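Local structure of putative Zn-dependent exopeptidase (Bacteroides vulgatus ATCC 8482, 3GUX) at residues M226-K231 with M307-N312. The protein is probably a zinc-dependent aminopeptidase of peptidase family M28, removing residues from the N-terminal end of peptides. Residues are numbered along the deposited sequence; the frame is centred on the assembly and turned at random.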
HETATM    1  N   MSE A 226     -14.515  -0.703  -2.207  1.00  8.93           N
HETATM    2  CA  MSE A 226     -14.405  -0.377  -0.786  1.00  9.13           C
HETATM    3  C   MSE A 226     -15.403  -1.183   0.064  1.00  9.78           C
HETATM    4  O   MSE A 226     -15.034  -1.817   1.075  1.00 10.25           O
HETATM    5  CB  MSE A 226     -14.646   1.108  -0.636  1.00  8.59           C
HETATM    6  CG  MSE A 226     -14.478   1.690   0.721  1.00 11.00           C
HETATM    7 SE   MSE A 226     -15.187   3.473   0.658  0.75 12.04          SE
HETATM    8  CE  MSE A 226     -17.078   3.088   0.235  1.00  9.75           C
ATOM      9  N   LYS A 227     -16.677  -1.195  -0.361  1.00  9.79           N
ATOM     10  CA  LYS A 227     -17.720  -1.915   0.361  1.00  8.62           C
ATOM     11  C   LYS A 227     -17.386  -3.404   0.483  1.00 10.52           C
ATOM     12  O   LYS A 227     -17.734  -4.039   1.490  1.00 10.39           O
ATOM     13  CB  LYS A 227     -19.097  -1.694  -0.316  1.00  2.67           C
ATOM     14  N   LYS A 228     -16.721  -3.943  -0.548  1.00 12.45           N
ATOM     15  CA  LYS A 228     -16.297  -5.344  -0.593  1.00 13.03           C
ATOM     16  C   LYS A 228     -15.290  -5.648   0.498  1.00 14.33           C
ATOM     17  O   LYS A 228     -15.376  -6.661   1.191  1.00 10.49           O
ATOM     18  CB  LYS A 228     -15.667  -5.629  -1.957  1.00 14.43           C
ATOM     19  CG  LYS A 228     -15.299  -7.077  -2.226  1.00 19.51           C
ATOM     20  CD  LYS A 228     -14.312  -7.215  -3.383  1.00 26.78           C
ATOM     21  CE  LYS A 228     -14.849  -6.673  -4.688  1.00 32.98           C
ATOM     22  NZ  LYS A 228     -13.908  -6.949  -5.803  1.00 35.76           N
ATOM     23  N   ILE A 229     -14.298  -4.773   0.607  1.00 13.20           N
ATOM     24  CA  ILE A 229     -13.241  -4.875   1.580  1.00 12.45           C
ATOM     25  C   ILE A 229     -13.806  -4.754   3.011  1.00 13.31           C
ATOM     26  O   ILE A 229     -13.474  -5.554   3.890  1.00  8.82           O
ATOM     27  CB  ILE A 229     -12.139  -3.794   1.292  1.00 12.35           C
ATOM     28  CG1 ILE A 229     -11.416  -4.110  -0.034  1.00 12.67           C
ATOM     29  CG2 ILE A 229     -11.160  -3.704   2.446  1.00 10.96           C
ATOM     30  CD1 ILE A 229     -10.574  -2.907  -0.664  1.00  8.86           C
ATOM     31  N   TRP A 230     -14.694  -3.786   3.229  1.00 13.05           N
ATOM     32  CA  TRP A 230     -15.291  -3.598   4.554  1.00 12.88           C
ATOM     33  C   TRP A 230     -16.200  -4.776   4.903  1.00 12.15           C
ATOM     34  O   TRP A 230     -16.258  -5.172   6.061  1.00 11.87           O
ATOM     35  CB  TRP A 230     -16.046  -2.275   4.656  1.00 12.64           C
ATOM     36  CG  TRP A 230     -15.245  -1.099   5.164  1.00 12.83           C
ATOM     37  CD1 TRP A 230     -15.548  -0.318   6.249  1.00 12.80           C
ATOM     38  CD2 TRP A 230     -14.028  -0.554   4.616  1.00 16.08           C
ATOM     39  NE1 TRP A 230     -14.622   0.676   6.395  1.00 11.78           N
ATOM     40  CE2 TRP A 230     -13.675   0.552   5.413  1.00 10.47           C
ATOM     41  CE3 TRP A 230     -13.200  -0.900   3.540  1.00 11.71           C
ATOM     42  CZ2 TRP A 230     -12.518   1.302   5.185  1.00  8.04           C
ATOM     43  CZ3 TRP A 230     -12.070  -0.142   3.300  1.00 16.49           C
ATOM     44  CH2 TRP A 230     -11.746   0.947   4.115  1.00 13.49           C
ATOM     45  N   LYS A 231     -16.870  -5.334   3.890  1.00 11.66           N
ATOM     46  CA  LYS A 231     -17.689  -6.539   4.018  1.00 11.27           C
ATOM     47  C   LYS A 231     -16.868  -7.694   4.539  1.00 11.43           C
ATOM     48  O   LYS A 231     -17.258  -8.360   5.488  1.00  9.43           O
ATOM     49  CB  LYS A 231     -18.316  -6.948   2.656  1.00 12.26           C
ATOM     50  CG  LYS A 231     -19.266  -8.133   2.679  1.00 13.68           C
ATOM     51  CD  LYS A 231     -19.813  -8.468   1.251  1.00 11.52           C
ATOM     52  CE  LYS A 231     -20.586  -9.812   1.268  1.00 14.49           C
ATOM     53  NZ  LYS A 231     -20.829 -10.322  -0.094  1.00 21.59           N
HETATM   54  N   MSE A 307      -5.757  -9.883   2.574  1.00  8.64           N
HETATM   55  CA  MSE A 307      -5.515 -11.189   1.955  1.00 12.62           C
HETATM   56  C   MSE A 307      -6.799 -11.925   1.613  1.00 11.49           C
HETATM   57  O   MSE A 307      -6.919 -12.434   0.499  1.00 14.72           O
HETATM   58  CB  MSE A 307      -4.634 -12.037   2.830  1.00 12.56           C
HETATM   59  CG  MSE A 307      -3.391 -11.290   3.095  1.00 12.95           C
HETATM   60 SE   MSE A 307      -2.048 -12.426   3.591  0.75 25.37          SE
HETATM   61  CE  MSE A 307      -1.505 -12.642   1.796  1.00  5.92           C
ATOM     62  N   ASP A 308      -7.775 -11.944   2.513  1.00 12.15           N
ATOM     63  CA  ASP A 308      -9.044 -12.635   2.209  1.00 10.99           C
ATOM     64  C   ASP A 308      -9.767 -11.942   1.044  1.00 10.59           C
ATOM     65  O   ASP A 308     -10.431 -12.612   0.276  1.00 10.97           O
ATOM     66  CB  ASP A 308      -9.954 -12.779   3.444  1.00 11.61           C
ATOM     67  CG  ASP A 308      -9.592 -13.984   4.305  1.00 10.08           C
ATOM     68  OD1 ASP A 308     -10.151 -15.070   4.061  1.00 19.75           O
ATOM     69  OD2 ASP A 308      -8.790 -13.846   5.243  1.00 16.27           O
ATOM     70  N   VAL A 309      -9.617 -10.621   0.920  1.00 10.23           N
ATOM     71  CA  VAL A 309     -10.191  -9.911  -0.200  1.00 11.58           C
ATOM     72  C   VAL A 309      -9.469 -10.354  -1.472  1.00 11.51           C
ATOM     73  O   VAL A 309     -10.120 -10.860  -2.387  1.00  8.58           O
ATOM     74  CB  VAL A 309     -10.153  -8.384  -0.038  1.00 12.20           C
ATOM     75  CG1 VAL A 309     -10.419  -7.676  -1.379  1.00 16.84           C
ATOM     76  CG2 VAL A 309     -11.160  -7.947   0.992  1.00 12.12           C
ATOM     77  N   ILE A 310      -8.138 -10.253  -1.492  1.00 12.34           N
ATOM     78  CA  ILE A 310      -7.402 -10.521  -2.740  1.00 12.28           C
ATOM     79  C   ILE A 310      -7.394 -11.972  -3.138  1.00 13.23           C
ATOM     80  O   ILE A 310      -7.432 -12.240  -4.331  1.00 12.64           O
ATOM     81  CB  ILE A 310      -5.928  -9.941  -2.784  1.00 11.32           C
ATOM     82  CG1 ILE A 310      -4.945 -10.721  -1.922  1.00  8.62           C
ATOM     83  CG2 ILE A 310      -5.923  -8.461  -2.416  1.00  9.60           C
ATOM     84  CD1 ILE A 310      -3.572 -10.070  -1.912  1.00  7.79           C
ATOM     85  N   TYR A 311      -7.364 -12.894  -2.175  1.00 14.06           N
ATOM     86  CA  TYR A 311      -7.406 -14.325  -2.494  1.00 14.64           C
ATOM     87  C   TYR A 311      -8.785 -14.794  -3.060  1.00 14.45           C
ATOM     88  O   TYR A 311      -8.854 -15.861  -3.691  1.00 15.19           O
ATOM     89  CB  TYR A 311      -6.941 -15.196  -1.296  1.00 14.87           C
ATOM     90  CG  TYR A 311      -5.434 -15.291  -1.158  1.00 16.90           C
ATOM     91  CD1 TYR A 311      -4.693 -14.233  -0.652  1.00 17.21           C
ATOM     92  CD2 TYR A 311      -4.741 -16.441  -1.524  1.00 12.13           C
ATOM     93  CE1 TYR A 311      -3.324 -14.304  -0.510  1.00 17.32           C
ATOM     94  CE2 TYR A 311      -3.334 -16.515  -1.388  1.00 17.00           C
ATOM     95  CZ  TYR A 311      -2.647 -15.439  -0.869  1.00 16.81           C
ATOM     96  OH  TYR A 311      -1.280 -15.440  -0.720  1.00 18.76           O
ATOM     97  N   ASN A 312      -9.843 -14.014  -2.797  0.50 14.54           N
ATOM     98  CA  ASN A 312     -11.188 -14.241  -3.343  0.50 14.28           C
ATOM     99  C   ASN A 312     -11.389 -13.771  -4.804  0.50 14.02           C
ATOM    100  O   ASN A 312     -12.408 -14.106  -5.419  0.50 12.39           O
ATOM    101  CB  ASN A 312     -12.238 -13.519  -2.486  0.50 14.09           C
ATOM    102  CG  ASN A 312     -12.867 -14.391  -1.418  0.50 17.91           C
ATOM    103  OD1 ASN A 312     -12.330 -15.434  -1.018  0.50 20.24           O
ATOM    104  ND2 ASN A 312     -14.038 -13.948  -0.940  0.50  7.22           N
TER
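Val309 pushes its two methyl groups against Ile229, and that one meeting makes up most of the contact between 226-231 and 307-312. CG2 of Val309 rests on the backbone of the other helix, 3.8 Å from CA of Ile229, while CG1 of Val309 lies 3.9 Å from CG1 of Ile229. Ile229 CG1 is also 4.0 Å from Val309 CG2, so this methylene touches both arms of the valine fork. The two side chains cross at about a right angle. In Ile229, CG1 stands beside the backbone N and anti to the carbonyl carbon (chi1 -67°), which brings it up to the valine. Here the helices come close, with the CA atoms of Ile229 and Val309 6.2 Å apart. Both residues are buried against the sheet: Ile229 also packs on Ile200, Val266 and Ile268, and Val309 on Tyr198.

The Lys228 side is looser and partly exposed to solvent. CB of Lys228 points toward helix 296-311, but the nearest approach is CD of Lys228 to CG1 of Val309, at 4.4 Å. CG leaves anti to the backbone N (chi1 -174°), and the aliphatic chain passes the valine on its way to a salt bridge between NZ and OE2 of Glu313, just beyond 307-312. The lysine thus offers hydrocarbon to the valine and spends its charge near the chain's C-terminal end.

Both helices pack against the mixed sheet, through side chains on strands 198-203 and 265-269. Only 126 Å² is buried between 226-231 and 307-312, and the touching groups are all carbon; dispersion and the exclusion of water therefore account for the direct contact, while the Lys228–Glu313 salt bridge probably adds an electrostatic tie.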